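Local coordinates for protein MJ1225 (Methanocaldococcus jannaschii, PDB 3KH5) that binds AMP and ADP through its CBS domains and is a putative archaeal homolog of the gamma subunit of AMPK, probably acting as an adenine nucleotide sensor, at residues E133-D145 with G268-A280. Numbering follows the deposited sequence.
With ADP (adenosine-5'-diphosphate), chain E; ADP (adenosine-5'-diphosphate), chain B.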
loop_
_atom_site.group_PDB
_atom_site.type_symbol
_atom_site.label_atom_id
_atom_site.label_comp_id
_atom_site.label_asym_id
_atom_site.label_seq_id
_atom_site.Cartn_x
_atom_site.Cartn_y
_atom_site.Cartn_z
ATOM N N GLU A 133 -6.160 -7.432 5.043
ATOM C CA GLU A 133 -6.786 -8.368 4.106
ATOM C C GLU A 133 -6.023 -9.697 3.988
ATOM O O GLU A 133 -6.641 -10.764 3.927
ATOM C CB GLU A 133 -6.946 -7.718 2.732
ATOM C CG GLU A 133 -7.941 -6.565 2.702
ATOM C CD GLU A 133 -7.909 -5.802 1.393
ATOM O OE1 GLU A 133 -8.996 -5.506 0.853
ATOM O OE2 GLU A 133 -6.799 -5.504 0.902
ATOM N N ARG A 134 -4.689 -9.619 3.970
ATOM C CA ARG A 134 -3.817 -10.802 3.926
ATOM C C ARG A 134 -4.055 -11.723 5.127
ATOM O O ARG A 134 -4.122 -12.942 4.967
ATOM C CB ARG A 134 -2.335 -10.386 3.855
ATOM C CG ARG A 134 -1.358 -11.516 3.471
ATOM C CD ARG A 134 -0.052 -11.006 2.826
ATOM N NE ARG A 134 -0.298 -9.972 1.818
ATOM C CZ ARG A 134 0.340 -8.804 1.739
ATOM N NH1 ARG A 134 1.322 -8.508 2.592
ATOM N NH2 ARG A 134 0.011 -7.937 0.784
ATOM N N ASP A 135 -4.175 -11.130 6.317
ATOM C CA ASP A 135 -4.430 -11.879 7.555
ATOM C C ASP A 135 -5.688 -12.732 7.415
ATOM O O ASP A 135 -5.724 -13.886 7.851
ATOM C CB ASP A 135 -4.632 -10.929 8.742
ATOM C CG ASP A 135 -3.353 -10.242 9.195
ATOM O OD1 ASP A 135 -2.244 -10.767 8.952
ATOM O OD2 ASP A 135 -3.467 -9.167 9.824
ATOM N N VAL A 136 -6.719 -12.141 6.811
ATOM C CA VAL A 136 -8.012 -12.800 6.614
ATOM C C VAL A 136 -7.942 -13.887 5.539
ATOM O O VAL A 136 -8.439 -14.997 5.744
ATOM C CB VAL A 136 -9.136 -11.779 6.284
ATOM C CG1 VAL A 136 -10.466 -12.485 6.044
ATOM C CG2 VAL A 136 -9.287 -10.763 7.409
ATOM N N ILE A 137 -7.331 -13.569 4.401
ATOM C CA ILE A 137 -7.177 -14.548 3.331
ATOM C C ILE A 137 -6.377 -15.755 3.826
ATOM O O ILE A 137 -6.718 -16.903 3.517
ATOM C CB ILE A 137 -6.497 -13.930 2.088
ATOM C CG1 ILE A 137 -7.412 -12.875 1.450
ATOM C CG2 ILE A 137 -6.154 -15.019 1.063
ATOM C CD1 ILE A 137 -6.761 -12.069 0.341
ATOM N N ARG A 138 -5.319 -15.482 4.593
ATOM C CA ARG A 138 -4.488 -16.523 5.199
ATOM C C ARG A 138 -5.322 -17.411 6.118
ATOM O O ARG A 138 -5.179 -18.635 6.101
ATOM C CB ARG A 138 -3.307 -15.905 5.965
ATOM C CG ARG A 138 -2.255 -16.909 6.440
ATOM C CD ARG A 138 -1.050 -16.227 7.090
ATOM N NE ARG A 138 -0.143 -15.633 6.106
ATOM C CZ ARG A 138 0.046 -14.327 5.932
ATOM N NH1 ARG A 138 -0.604 -13.444 6.684
ATOM N NH2 ARG A 138 0.894 -13.898 5.006
ATOM N N ALA A 139 -6.198 -16.791 6.907
ATOM C CA ALA A 139 -7.055 -17.532 7.827
ATOM C C ALA A 139 -8.113 -18.369 7.110
ATOM O O ALA A 139 -8.494 -19.431 7.602
ATOM C CB ALA A 139 -7.710 -16.583 8.827
ATOM N N LEU A 140 -8.573 -17.903 5.949
ATOM C CA LEU A 140 -9.702 -18.538 5.256
ATOM C C LEU A 140 -9.326 -19.295 3.982
ATOM O O LEU A 140 -10.204 -19.785 3.264
ATOM C CB LEU A 140 -10.779 -17.494 4.932
ATOM C CG LEU A 140 -11.379 -16.689 6.090
ATOM C CD1 LEU A 140 -12.347 -15.643 5.554
ATOM C CD2 LEU A 140 -12.078 -17.588 7.108
ATOM N N LEU A 141 -8.027 -19.385 3.714
ATOM C CA LEU A 141 -7.507 -19.940 2.462
ATOM C C LEU A 141 -8.037 -21.342 2.168
ATOM O O LEU A 141 -8.453 -21.631 1.040
ATOM C CB LEU A 141 -5.974 -19.930 2.490
ATOM C CG LEU A 141 -5.152 -20.392 1.283
ATOM C CD1 LEU A 141 -5.291 -19.438 0.107
ATOM C CD2 LEU A 141 -3.690 -20.544 1.683
ATOM N N ASP A 142 -8.031 -22.202 3.186
ATOM C CA ASP A 142 -8.526 -23.568 3.032
ATOM C C ASP A 142 -10.045 -23.639 2.786
ATOM O O ASP A 142 -10.554 -24.684 2.370
ATOM C CB ASP A 142 -8.096 -24.454 4.214
ATOM C CG ASP A 142 -8.815 -24.109 5.511
ATOM O OD1 ASP A 142 -9.908 -23.516 5.463
ATOM O OD2 ASP A 142 -8.284 -24.448 6.591
ATOM N N LYS A 143 -10.757 -22.535 3.033
ATOM C CA LYS A 143 -12.218 -22.486 2.814
ATOM C C LYS A 143 -12.631 -22.063 1.401
ATOM O O LYS A 143 -13.822 -22.064 1.081
ATOM C CB LYS A 143 -12.915 -21.567 3.834
ATOM C CG LYS A 143 -12.522 -21.787 5.288
ATOM C CD LYS A 143 -13.026 -23.122 5.826
ATOM C CE LYS A 143 -12.418 -23.440 7.190
ATOM N NZ LYS A 143 -12.899 -22.522 8.263
ATOM N N ILE A 144 -11.662 -21.691 0.566
ATOM C CA ILE A 144 -11.950 -21.393 -0.836
ATOM C C ILE A 144 -12.044 -22.719 -1.577
ATOM O O ILE A 144 -11.110 -23.526 -1.523
ATOM C CB ILE A 144 -10.848 -20.519 -1.492
ATOM C CG1 ILE A 144 -10.601 -19.239 -0.683
ATOM C CG2 ILE A 144 -11.225 -20.179 -2.936
ATOM C CD1 ILE A 144 -9.321 -18.497 -1.055
ATOM N N ASP A 145 -13.174 -22.950 -2.252
ATOM C CA ASP A 145 -13.365 -24.141 -3.102
ATOM C C ASP A 145 -12.248 -24.197 -4.134
ATOM O O ASP A 145 -11.923 -23.185 -4.760
ATOM C CB ASP A 145 -14.752 -24.098 -3.775
ATOM C CG ASP A 145 -14.915 -25.104 -4.936
ATOM O OD1 ASP A 145 -16.028 -25.149 -5.502
ATOM O OD2 ASP A 145 -13.967 -25.841 -5.296
ATOM N N GLY A 268 -6.496 -7.700 -17.244
ATOM C CA GLY A 268 -7.032 -7.237 -15.974
ATOM C C GLY A 268 -5.990 -7.256 -14.880
ATOM O O GLY A 268 -4.788 -7.340 -15.148
ATOM N N ILE A 269 -6.456 -7.152 -13.644
ATOM C CA ILE A 269 -5.599 -7.211 -12.470
ATOM C C ILE A 269 -6.479 -7.820 -11.393
ATOM O O ILE A 269 -7.703 -7.654 -11.417
ATOM C CB ILE A 269 -5.055 -5.795 -12.082
ATOM C CG1 ILE A 269 -4.011 -5.876 -10.955
ATOM C CG2 ILE A 269 -6.201 -4.820 -11.747
ATOM C CD1 ILE A 269 -3.227 -4.581 -10.724
ATOM N N ILE A 270 -5.875 -8.566 -10.478
ATOM C CA ILE A 270 -6.611 -9.124 -9.352
ATOM C C ILE A 270 -5.823 -8.860 -8.076
ATOM O O ILE A 270 -4.600 -9.002 -8.052
ATOM C CB ILE A 270 -6.922 -10.632 -9.558
ATOM C CG1 ILE A 270 -7.709 -11.204 -8.368
ATOM C CG2 ILE A 270 -5.636 -11.429 -9.855
ATOM C CD1 ILE A 270 -8.509 -12.456 -8.691
ATOM N N THR A 271 -6.522 -8.448 -7.025
ATOM C CA THR A 271 -5.852 -8.104 -5.788
ATOM C C THR A 271 -6.487 -8.849 -4.632
ATOM O O THR A 271 -7.517 -9.516 -4.791
ATOM C CB THR A 271 -5.909 -6.583 -5.495
ATOM O OG1 THR A 271 -7.246 -6.210 -5.131
ATOM C CG2 THR A 271 -5.444 -5.756 -6.697
ATOM N N GLU A 272 -5.876 -8.711 -3.463
ATOM C CA GLU A 272 -6.394 -9.298 -2.238
ATOM C C GLU A 272 -7.826 -8.881 -1.934
ATOM O O GLU A 272 -8.600 -9.688 -1.420
ATOM C CB GLU A 272 -5.494 -8.944 -1.060
ATOM C CG GLU A 272 -4.165 -9.667 -1.091
ATOM C CD GLU A 272 -3.228 -9.229 0.015
ATOM O OE1 GLU A 272 -3.099 -8.010 0.259
ATOM O OE2 GLU A 272 -2.604 -10.113 0.632
ATOM N N LYS A 273 -8.185 -7.630 -2.239
ATOM C CA LYS A 273 -9.562 -7.183 -2.020
ATOM C C LYS A 273 -10.526 -7.969 -2.903
ATOM O O LYS A 273 -11.611 -8.345 -2.457
ATOM C CB LYS A 273 -9.736 -5.678 -2.249
ATOM C CG LYS A 273 -11.036 -5.124 -1.639
ATOM C CD LYS A 273 -11.262 -3.646 -1.949
ATOM C CE LYS A 273 -10.132 -2.761 -1.426
ATOM N NZ LYS A 273 -9.919 -2.895 0.042
ATOM N N ASP A 274 -10.119 -8.219 -4.147
ATOM C CA ASP A 274 -10.908 -9.019 -5.087
ATOM C C ASP A 274 -11.093 -10.455 -4.626
ATOM O O ASP A 274 -12.172 -11.025 -4.790
ATOM C CB ASP A 274 -10.241 -9.057 -6.457
ATOM C CG ASP A 274 -10.187 -7.706 -7.115
ATOM O OD1 ASP A 274 -11.177 -6.951 -7.012
ATOM O OD2 ASP A 274 -9.153 -7.409 -7.746
ATOM N N VAL A 275 -10.022 -11.045 -4.093
ATOM C CA VAL A 275 -10.074 -12.394 -3.527
ATOM C C VAL A 275 -11.135 -12.454 -2.437
ATOM O O VAL A 275 -11.927 -13.395 -2.389
ATOM C CB VAL A 275 -8.696 -12.850 -2.962
ATOM C CG1 VAL A 275 -8.821 -14.156 -2.178
ATOM C CG2 VAL A 275 -7.686 -13.010 -4.085
ATOM N N LEU A 276 -11.162 -11.436 -1.581
ATOM C CA LEU A 276 -12.117 -11.400 -0.484
ATOM C C LEU A 276 -13.577 -11.283 -0.934
ATOM O O LEU A 276 -14.485 -11.518 -0.135
ATOM C CB LEU A 276 -11.762 -10.304 0.529
ATOM C CG LEU A 276 -10.599 -10.530 1.506
ATOM C CD1 LEU A 276 -10.416 -9.286 2.361
ATOM C CD2 LEU A 276 -10.828 -11.750 2.393
ATOM N N LYS A 277 -13.811 -10.943 -2.202
ATOM C CA LYS A 277 -15.180 -10.906 -2.730
ATOM C C LYS A 277 -15.804 -12.303 -2.822
ATOM O O LYS A 277 -17.027 -12.430 -2.942
ATOM C CB LYS A 277 -15.240 -10.199 -4.084
ATOM C CG LYS A 277 -14.934 -8.713 -4.031
ATOM C CD LYS A 277 -14.671 -8.196 -5.435
ATOM C CE LYS A 277 -14.318 -6.718 -5.442
ATOM N NZ LYS A 277 -13.986 -6.240 -6.818
ATOM N N TYR A 278 -14.958 -13.338 -2.763
ATOM C CA TYR A 278 -15.418 -14.727 -2.633
ATOM C C TYR A 278 -16.283 -14.895 -1.389
ATOM O O TYR A 278 -17.276 -15.621 -1.418
ATOM C CB TYR A 278 -14.237 -15.712 -2.583
ATOM C CG TYR A 278 -14.635 -17.184 -2.557
ATOM C CD1 TYR A 278 -14.984 -17.851 -3.731
ATOM C CD2 TYR A 278 -14.656 -17.908 -1.362
ATOM C CE1 TYR A 278 -15.349 -19.194 -3.716
ATOM C CE2 TYR A 278 -15.020 -19.257 -1.339
ATOM C CZ TYR A 278 -15.362 -19.892 -2.523
ATOM O OH TYR A 278 -15.723 -21.220 -2.517
ATOM N N PHE A 279 -15.908 -14.218 -0.303
ATOM C CA PHE A 279 -16.613 -14.340 0.976
ATOM C C PHE A 279 -17.623 -13.218 1.232
ATOM O O PHE A 279 -18.117 -13.071 2.353
ATOM C CB PHE A 279 -15.617 -14.428 2.141
ATOM C CG PHE A 279 -14.644 -15.570 2.026
ATOM C CD1 PHE A 279 -14.932 -16.812 2.591
ATOM C CD2 PHE A 279 -13.436 -15.405 1.352
ATOM C CE1 PHE A 279 -14.030 -17.875 2.482
ATOM C CE2 PHE A 279 -12.529 -16.459 1.235
ATOM C CZ PHE A 279 -12.827 -17.697 1.803
ATOM N N ALA A 280 -17.929 -12.434 0.202
ATOM C CA ALA A 280 -18.970 -11.414 0.308
ATOM C C ALA A 280 -20.350 -12.066 0.270
ATOM O O ALA A 280 -21.276 -11.636 0.959
ATOM C CB ALA A 280 -18.833 -10.387 -0.805
ATOM O OXT ALA A 280 -20.573 -13.043 -0.447
HETATM P PB ADP E . -3.970 -1.918 -4.589
HETATM O O1B ADP E . -3.278 -2.946 -3.769
HETATM O O2B ADP E . -3.196 -1.631 -6.016
HETATM O O3B ADP E . -4.086 -0.474 -3.867
HETATM P PA ADP E . -6.727 -2.519 -4.013
HETATM O O1A ADP E . -6.881 -3.807 -3.294
HETATM O O2A ADP E . -6.728 -1.221 -3.057
HETATM O O3A ADP E . -5.430 -2.439 -4.977
HETATM O "O5'" ADP E . -7.831 -2.363 -5.148
HETATM C "C5'" ADP E . -9.232 -2.155 -4.894
HETATM C "C4'" ADP E . -9.963 -2.476 -6.225
HETATM O "O4'" ADP E . -9.321 -1.693 -7.285
HETATM C "C3'" ADP E . -9.837 -3.958 -6.626
HETATM O "O3'" ADP E . -11.036 -4.377 -7.287
HETATM C "C2'" ADP E . -8.656 -3.972 -7.603
HETATM O "O2'" ADP E . -8.780 -5.032 -8.567
HETATM C "C1'" ADP E . -8.757 -2.596 -8.280
HETATM N N9 ADP E . -7.403 -2.133 -8.747
HETATM C C8 ADP E . -6.243 -2.219 -8.085
HETATM N N7 ADP E . -5.257 -1.713 -8.829
HETATM C C5 ADP E . -5.782 -1.303 -9.974
HETATM C C6 ADP E . -5.254 -0.703 -11.115
HETATM N N6 ADP E . -3.953 -0.429 -11.206
HETATM N N1 ADP E . -6.087 -0.404 -12.126
HETATM C C2 ADP E . -7.386 -0.676 -12.045
HETATM N N3 ADP E . -7.916 -1.245 -10.968
HETATM C C4 ADP E . -7.143 -1.569 -9.922
HETATM P PB ADP B . 0.452 -3.247 4.577
HETATM O O1B ADP B . 1.786 -3.293 5.220
HETATM O O2B ADP B . 0.566 -3.288 2.958
HETATM O O3B ADP B . -0.341 -1.890 4.877
HETATM P PA ADP B . -0.312 -5.893 4.279
HETATM O O1A ADP B . 0.976 -6.132 3.552
HETATM O O2A ADP B . -1.100 -7.152 4.980
HETATM O O3A ADP B . -0.518 -4.450 5.025
HETATM O "O5'" ADP B . 0.556 -6.076 5.672
HETATM C "C5'" ADP B . 1.830 -6.785 5.805
HETATM C "C4'" ADP B . 1.801 -7.867 6.928
HETATM O "O4'" ADP B . 2.400 -7.436 8.192
HETATM C "C3'" ADP B . 0.342 -8.230 7.217
HETATM O "O3'" ADP B . 0.183 -9.663 7.252
HETATM C "C2'" ADP B . 0.017 -7.608 8.573
HETATM O "O2'" ADP B . -0.550 -8.636 9.387
HETATM C "C1'" ADP B . 1.356 -7.145 9.176
HETATM N N9 ADP B . 1.472 -5.676 9.548
HETATM C C8 ADP B . 1.133 -4.631 8.786
HETATM N N7 ADP B . 1.390 -3.495 9.440
HETATM C C5 ADP B . 1.903 -3.810 10.626
HETATM C C6 ADP B . 2.355 -3.067 11.718
HETATM N N6 ADP B . 2.319 -1.736 11.697
HETATM N N1 ADP B . 2.829 -3.717 12.798
HETATM C C2 ADP B . 2.866 -5.044 12.834
HETATM N N3 ADP B . 2.444 -5.777 11.809
HETATM C C4 ADP B . 1.955 -5.195 10.696
HETATM O O HOH W 1 -6.109 -5.563 -2.334
HETATM O O HOH W 2 -6.859 -3.511 -0.727
HETATM O O HOH W 3 -3.291 -7.281 2.836
#
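Two salt bridges join R134 to E272 and K273 to E133. R134 NE donates to the syn side of E272 OE2 at 2.6 Å, somewhat out of the carboxylate plane. A weak bond runs from R134 NH2 to E272 OE1, with the guanidinium and carboxylate planes 28° apart. R134 NH1 also makes a weak bond to O1A of the chain B ADP, so one guanidinium spans carboxylate and phosphate. With an alanine here, E272 would probably lose its charged mate, and the weak NH1 bond to that ADP would go too. K273 NZ reaches E133 OE1 at 2.9 Å from above the carboxylate plane and also bonds F110 O. A water accepts a bond from K273 N and gives a weak one to E133 OE2.

The apolar middle is built by L276, I137 and V275. L276 CD2 lies 3.7 Å from I137 CG1, while its CD1 rests on E133 CG. I137, extended at chi2 (172°), carries CD1 to CB of E272 and CG1 of V275.

L140 CD1 sits over the F279 ring, 4.0 Å from its centroid, and I144 CG2 over the Y278 ring at 4.1 Å, both CH-pi contacts. D145 N donates a nearly straight bond to Y278 OH (3.1 Å, 163°).

The contact pairs the CBS 2 helix 133-140 with the C-terminal segment of CBS 4, between two ADP sites. Helix 103-112 packs on E133, L140 and L276; helix 242-252 touches R134, I137 and Y278.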